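Local atomic coordinates of oligopeptide ABC transporter, periplasmic oligopeptide-binding protein, putative (Thermotoga maritima MSB8, PDB entry 5IPW), a protein that probably binds oligopeptides outside the cytoplasm and hands them to an ABC transporter for uptake into the cell. Residues A[516-519]-A[520-524]; A[611-615]-A[616-620]. One frame throughout, in Å; residues are numbered along the deposited sequence.

Contact 1 of 2, residues A[516-519]-A[520-524]; sequences DFWY and IGWSG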
loop_
_atom_site.group_PDB
_atom_site.type_symbol
_atom_site.label_atom_id
_atom_site.label_comp_id
_atom_site.label_asym_id
_atom_site.label_seq_id
_atom_site.Cartn_x
_atom_site.Cartn_y
_atom_site.Cartn_z
ATOM N N ASP A 516 8.417 13.053 -9.917
ATOM C CA ASP A 516 7.037 13.408 -10.192
ATOM C C ASP A 516 7.015 14.640 -11.069
ATOM O O ASP A 516 7.971 15.405 -11.107
ATOM C CB ASP A 516 6.263 13.704 -8.912
ATOM C CG ASP A 516 4.781 13.878 -9.170
ATOM O OD1 ASP A 516 4.093 12.850 -9.361
ATOM O OD2 ASP A 516 4.307 15.036 -9.218
ATOM N N PHE A 517 5.903 14.838 -11.754
ATOM C CA PHE A 517 5.765 15.949 -12.672
ATOM C C PHE A 517 6.041 17.308 -12.048
ATOM O O PHE A 517 6.616 18.172 -12.718
ATOM C CB PHE A 517 4.372 15.950 -13.290
ATOM C CG PHE A 517 4.064 14.709 -14.061
ATOM C CD1 PHE A 517 4.870 14.324 -15.114
ATOM C CD2 PHE A 517 2.980 13.920 -13.729
ATOM C CE1 PHE A 517 4.598 13.177 -15.828
ATOM C CE2 PHE A 517 2.701 12.768 -14.442
ATOM C CZ PHE A 517 3.508 12.400 -15.495
ATOM N N TRP A 518 5.653 17.506 -10.786
ATOM C CA TRP A 518 5.693 18.854 -10.198
ATOM C C TRP A 518 7.109 19.404 -10.028
ATOM O O TRP A 518 7.298 20.609 -10.086
ATOM C CB TRP A 518 4.866 18.970 -8.893
ATOM C CG TRP A 518 5.467 18.396 -7.620
ATOM C CD1 TRP A 518 5.210 17.174 -7.077
ATOM C CD2 TRP A 518 6.362 19.054 -6.713
ATOM N NE1 TRP A 518 5.912 17.012 -5.908
ATOM C CE2 TRP A 518 6.625 18.153 -5.657
ATOM C CE3 TRP A 518 6.981 20.308 -6.696
ATOM C CZ2 TRP A 518 7.496 18.459 -4.603
ATOM C CZ3 TRP A 518 7.851 20.614 -5.639
ATOM C CH2 TRP A 518 8.097 19.689 -4.613
ATOM N N TYR A 519 8.103 18.536 -9.860
ATOM C CA TYR A 519 9.484 19.003 -9.768
ATOM C C TYR A 519 10.391 18.457 -10.854
ATOM O O TYR A 519 11.610 18.537 -10.729
ATOM C CB TYR A 519 10.077 18.687 -8.394
ATOM C CG TYR A 519 10.176 17.223 -8.045
ATOM C CD1 TYR A 519 11.294 16.474 -8.392
ATOM C CD2 TYR A 519 9.167 16.599 -7.333
ATOM C CE1 TYR A 519 11.390 15.139 -8.056
ATOM C CE2 TYR A 519 9.255 15.267 -6.989
ATOM C CZ TYR A 519 10.365 14.541 -7.355
ATOM O OH TYR A 519 10.457 13.212 -7.018
ATOM N N ILE A 520 9.813 17.939 -11.930
ATOM C CA ILE A 520 10.597 17.194 -12.913
ATOM C C ILE A 520 11.648 18.075 -13.598
ATOM O O ILE A 520 12.789 17.652 -13.773
ATOM C CB ILE A 520 9.695 16.452 -13.934
ATOM C CG1 ILE A 520 10.518 15.442 -14.728
ATOM C CG2 ILE A 520 8.980 17.407 -14.872
ATOM C CD1 ILE A 520 9.663 14.472 -15.512
ATOM N N GLY A 521 11.275 19.306 -13.940
ATOM C CA GLY A 521 12.219 20.284 -14.476
ATOM C C GLY A 521 13.390 20.613 -13.555
ATOM O O GLY A 521 14.466 20.961 -14.030
ATOM N N TRP A 522 13.195 20.501 -12.242
ATOM C CA TRP A 522 14.273 20.743 -11.274
ATOM C C TRP A 522 15.174 19.529 -11.002
ATOM O O TRP A 522 16.105 19.620 -10.195
ATOM C CB TRP A 522 13.690 21.260 -9.949
ATOM C CG TRP A 522 13.015 22.595 -10.063
ATOM C CD1 TRP A 522 13.412 23.646 -10.835
ATOM C CD2 TRP A 522 11.843 23.036 -9.361
ATOM N NE1 TRP A 522 12.551 24.703 -10.676
ATOM C CE2 TRP A 522 11.584 24.359 -9.770
ATOM C CE3 TRP A 522 10.991 22.443 -8.421
ATOM C CZ2 TRP A 522 10.504 25.099 -9.279
ATOM C CZ3 TRP A 522 9.908 23.182 -7.936
ATOM C CH2 TRP A 522 9.677 24.492 -8.370
ATOM N N SER A 523 14.919 18.407 -11.680
ATOM C CA SER A 523 15.689 17.167 -11.474
ATOM C C SER A 523 17.198 17.335 -11.622
ATOM O O SER A 523 17.968 16.615 -10.981
ATOM C CB SER A 523 15.216 16.080 -12.441
ATOM O OG SER A 523 13.862 15.738 -12.204
ATOM N N GLY A 524 17.620 18.258 -12.483
ATOM C CA GLY A 524 19.041 18.553 -12.654
ATOM C C GLY A 524 19.645 19.051 -11.355
ATOM O O GLY A 524 20.579 18.451 -10.815
#
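W518 and W522 meet at the buried side of a turn that leads into helix 523-534. Their rings cross at about a right angle, W518 CZ3 coming to the edge of the W522 indole, near its plane, at 4.0 Å from W522 CZ3. Y519 touches both indoles: its CB lies 3.9 Å from W522 CE3, and its CD2 sits 3.4 Å above the W518 ring plane, toward the rim. W518 has CG between its backbone N and carbonyl carbon (chi1 77°), which folds the indole back so that its far end approaches W522. Beyond the turn W518 stacks on W587 and gives its NE1 hydrogen to V506 O, while W522 packs on P548, P549 and V552. The other side of the turn is looser: G521 is exposed, and I520 and S523 are partly so. Here I520 CG2 lies against F517 O, and I520 N gives that oxygen a weak bond of 3.3 Å. S523 OG bonds to I520 O at 2.7 Å, and that oxygen also takes S523 N. Within the backbone of the turn as a whole, W522 N reaches Y519 O at 2.9 Å from 55° out of the carbonyl plane. At the start, D516 OD2 accepts from W518 N at 3.2 Å in an Asx turn, nearly straight at 170°, while D516 OD1 bridges to R340. The chemistry thus splits in two: aromatic surface buries one side, and short local bonds, not all of them strong, hold the backbone through the turn, with the D516 charge probably balanced by R340.

Contact 2 of 2, residues A[611-615]-A[616-620]; sequences FLVTD and DVLRT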
loop_
_atom_site.group_PDB
_atom_site.type_symbol
_atom_site.label_atom_id
_atom_site.label_comp_id
_atom_site.label_asym_id
_atom_site.label_seq_id
_atom_site.Cartn_x
_atom_site.Cartn_y
_atom_site.Cartn_z
ATOM N N PHE A 611 -14.780 1.018 8.435
ATOM C CA PHE A 611 -13.962 1.927 7.634
ATOM C C PHE A 611 -12.563 1.349 7.462
ATOM O O PHE A 611 -12.058 0.638 8.332
ATOM C CB PHE A 611 -13.878 3.303 8.306
ATOM C CG PHE A 611 -15.220 3.895 8.652
ATOM C CD1 PHE A 611 -15.999 4.516 7.678
ATOM C CD2 PHE A 611 -15.710 3.824 9.954
ATOM C CE1 PHE A 611 -17.234 5.060 7.997
ATOM C CE2 PHE A 611 -16.944 4.365 10.279
ATOM C CZ PHE A 611 -17.709 4.982 9.297
ATOM N N LEU A 612 -11.945 1.667 6.333
ATOM C CA LEU A 612 -10.608 1.195 6.021
ATOM C C LEU A 612 -10.071 1.974 4.830
ATOM O O LEU A 612 -10.823 2.361 3.937
ATOM C CB LEU A 612 -10.627 -0.298 5.678
ATOM C CG LEU A 612 -9.294 -1.048 5.713
ATOM C CD1 LEU A 612 -8.906 -1.371 7.139
ATOM C CD2 LEU A 612 -9.387 -2.337 4.915
ATOM N N VAL A 613 -8.763 2.199 4.817
ATOM C CA VAL A 613 -8.105 2.777 3.644
ATOM C C VAL A 613 -7.392 1.625 2.943
ATOM O O VAL A 613 -6.791 0.766 3.588
ATOM C CB VAL A 613 -7.203 4.016 3.976
ATOM C CG1 VAL A 613 -7.196 4.345 5.464
ATOM C CG2 VAL A 613 -5.781 3.879 3.442
ATOM N N THR A 614 -7.498 1.600 1.620
ATOM C CA THR A 614 -7.036 0.468 0.835
ATOM C C THR A 614 -5.899 0.884 -0.078
ATOM O O THR A 614 -5.979 1.920 -0.732
ATOM C CB THR A 614 -8.178 -0.100 -0.017
ATOM O OG1 THR A 614 -8.544 0.849 -1.024
ATOM C CG2 THR A 614 -9.380 -0.396 0.849
ATOM N N ASP A 615 -4.854 0.061 -0.121
ATOM C CA ASP A 615 -3.640 0.340 -0.889
ATOM C C ASP A 615 -2.825 -0.958 -0.960
ATOM O O ASP A 615 -2.951 -1.811 -0.083
ATOM C CB ASP A 615 -2.825 1.456 -0.205
ATOM C CG ASP A 615 -1.990 2.293 -1.190
ATOM O OD1 ASP A 615 -2.042 2.039 -2.416
ATOM O OD2 ASP A 615 -1.276 3.218 -0.725
ATOM N N ASP A 616 -2.003 -1.118 -1.995
ATOM C CA ASP A 616 -1.182 -2.333 -2.132
ATOM C C ASP A 616 -0.103 -2.402 -1.042
ATOM O O ASP A 616 0.223 -3.480 -0.553
ATOM C CB ASP A 616 -0.556 -2.429 -3.533
ATOM C CG ASP A 616 0.395 -3.625 -3.678
ATOM O OD1 ASP A 616 1.588 -3.498 -3.315
ATOM O OD2 ASP A 616 -0.043 -4.690 -4.167
ATOM N N VAL A 617 0.438 -1.252 -0.666
ATOM C CA VAL A 617 1.422 -1.161 0.413
ATOM C C VAL A 617 0.906 -1.699 1.750
ATOM O O VAL A 617 1.678 -2.245 2.536
ATOM C CB VAL A 617 1.940 0.290 0.583
ATOM C CG1 VAL A 617 0.792 1.275 0.779
ATOM C CG2 VAL A 617 2.934 0.394 1.732
ATOM N N LEU A 618 -0.391 -1.552 2.009
ATOM C CA LEU A 618 -0.993 -2.077 3.237
ATOM C C LEU A 618 -1.504 -3.510 3.068
ATOM O O LEU A 618 -2.104 -4.083 3.984
ATOM C CB LEU A 618 -2.137 -1.175 3.693
ATOM C CG LEU A 618 -1.812 0.300 3.928
ATOM C CD1 LEU A 618 -3.090 1.060 4.252
ATOM C CD2 LEU A 618 -0.791 0.474 5.041
ATOM N N ARG A 619 -1.267 -4.082 1.892
ATOM C CA ARG A 619 -1.603 -5.480 1.601
ATOM C C ARG A 619 -3.103 -5.746 1.705
ATOM O O ARG A 619 -3.513 -6.866 1.980
ATOM C CB ARG A 619 -0.825 -6.429 2.532
ATOM C CG ARG A 619 0.658 -6.107 2.710
ATOM C CD ARG A 619 1.395 -5.991 1.387
ATOM N NE ARG A 619 1.323 -7.237 0.633
ATOM C CZ ARG A 619 1.379 -7.340 -0.693
ATOM N NH1 ARG A 619 1.502 -6.265 -1.462
ATOM N NH2 ARG A 619 1.300 -8.534 -1.257
ATOM N N THR A 620 -3.917 -4.721 1.470
ATOM C CA THR A 620 -5.359 -4.839 1.639
ATOM C C THR A 620 -5.853 -6.084 0.901
ATOM O O THR A 620 -5.447 -6.319 -0.226
ATOM C CB THR A 620 -6.075 -3.567 1.147
ATOM O OG1 THR A 620 -5.650 -2.451 1.940
ATOM C CG2 THR A 620 -7.577 -3.690 1.273
#
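D615 turns its carboxylate onto V617, with OD2 3.2 Å from V617 CG1, while the other flat group, the R619 guanidinium, takes D616 OD1 at its edge, in plane. They lie at a type I beta turn from D616 to R619, just after strand 613-614, an edge strand of its mixed sheet, beside 326-333. R619 N closes the turn on D616 O at 2.9 Å; R619 itself is in the left-handed backbone region, and T620 N returns to D615 O in a weak bond of 3.4 Å, the pairing of a Schellman motif. R619 NH1 also reaches D616 O, from the opposite face of that carbonyl, and makes a salt bridge of 3.3 Å to D616 OD1. Both charges have second mates: D616 OD2 pairs with K78, and R619 NE with E81. With CG anti to the backbone N (chi1 -151°), D615 lays its carboxylate beside the turn, where OD1 weakly accepts from D616 N. With an alanine here, D616 N would probably lose that acceptor and V617 CG1 the carboxylate beside it, with only CB left near the methyl. Elsewhere on the turn, L618 CD1 meets V613 CG2 at 4.0 Å, an apolar touch between turn and strand. T620 packs against T614, methyl CG2 to methyl CG2 at 3.8 Å, and its OG1 takes a weak bond from D615 N at 3.3 Å.

Overall arrangement
Following the chain from the N terminus, strand 326-333 precedes strand 340-343 by a few residues; each later receives one of the two contacts. Contact 1 closes a short turn at the end of the long loop after strand 489-494, and F517 and W518 lean on strand 340-343 of the five-stranded sheet. The chain then runs through helices 523-534, 550-564 and 568-584 and strands 589-591, 599-602 and 605-606 before contact 2 closes its own turn after strand 613-614, beside 326-333. The two are in series and neither nest nor cross. Their centres lie 28 Å apart and their nearest atoms about 14 Å, so they do not touch.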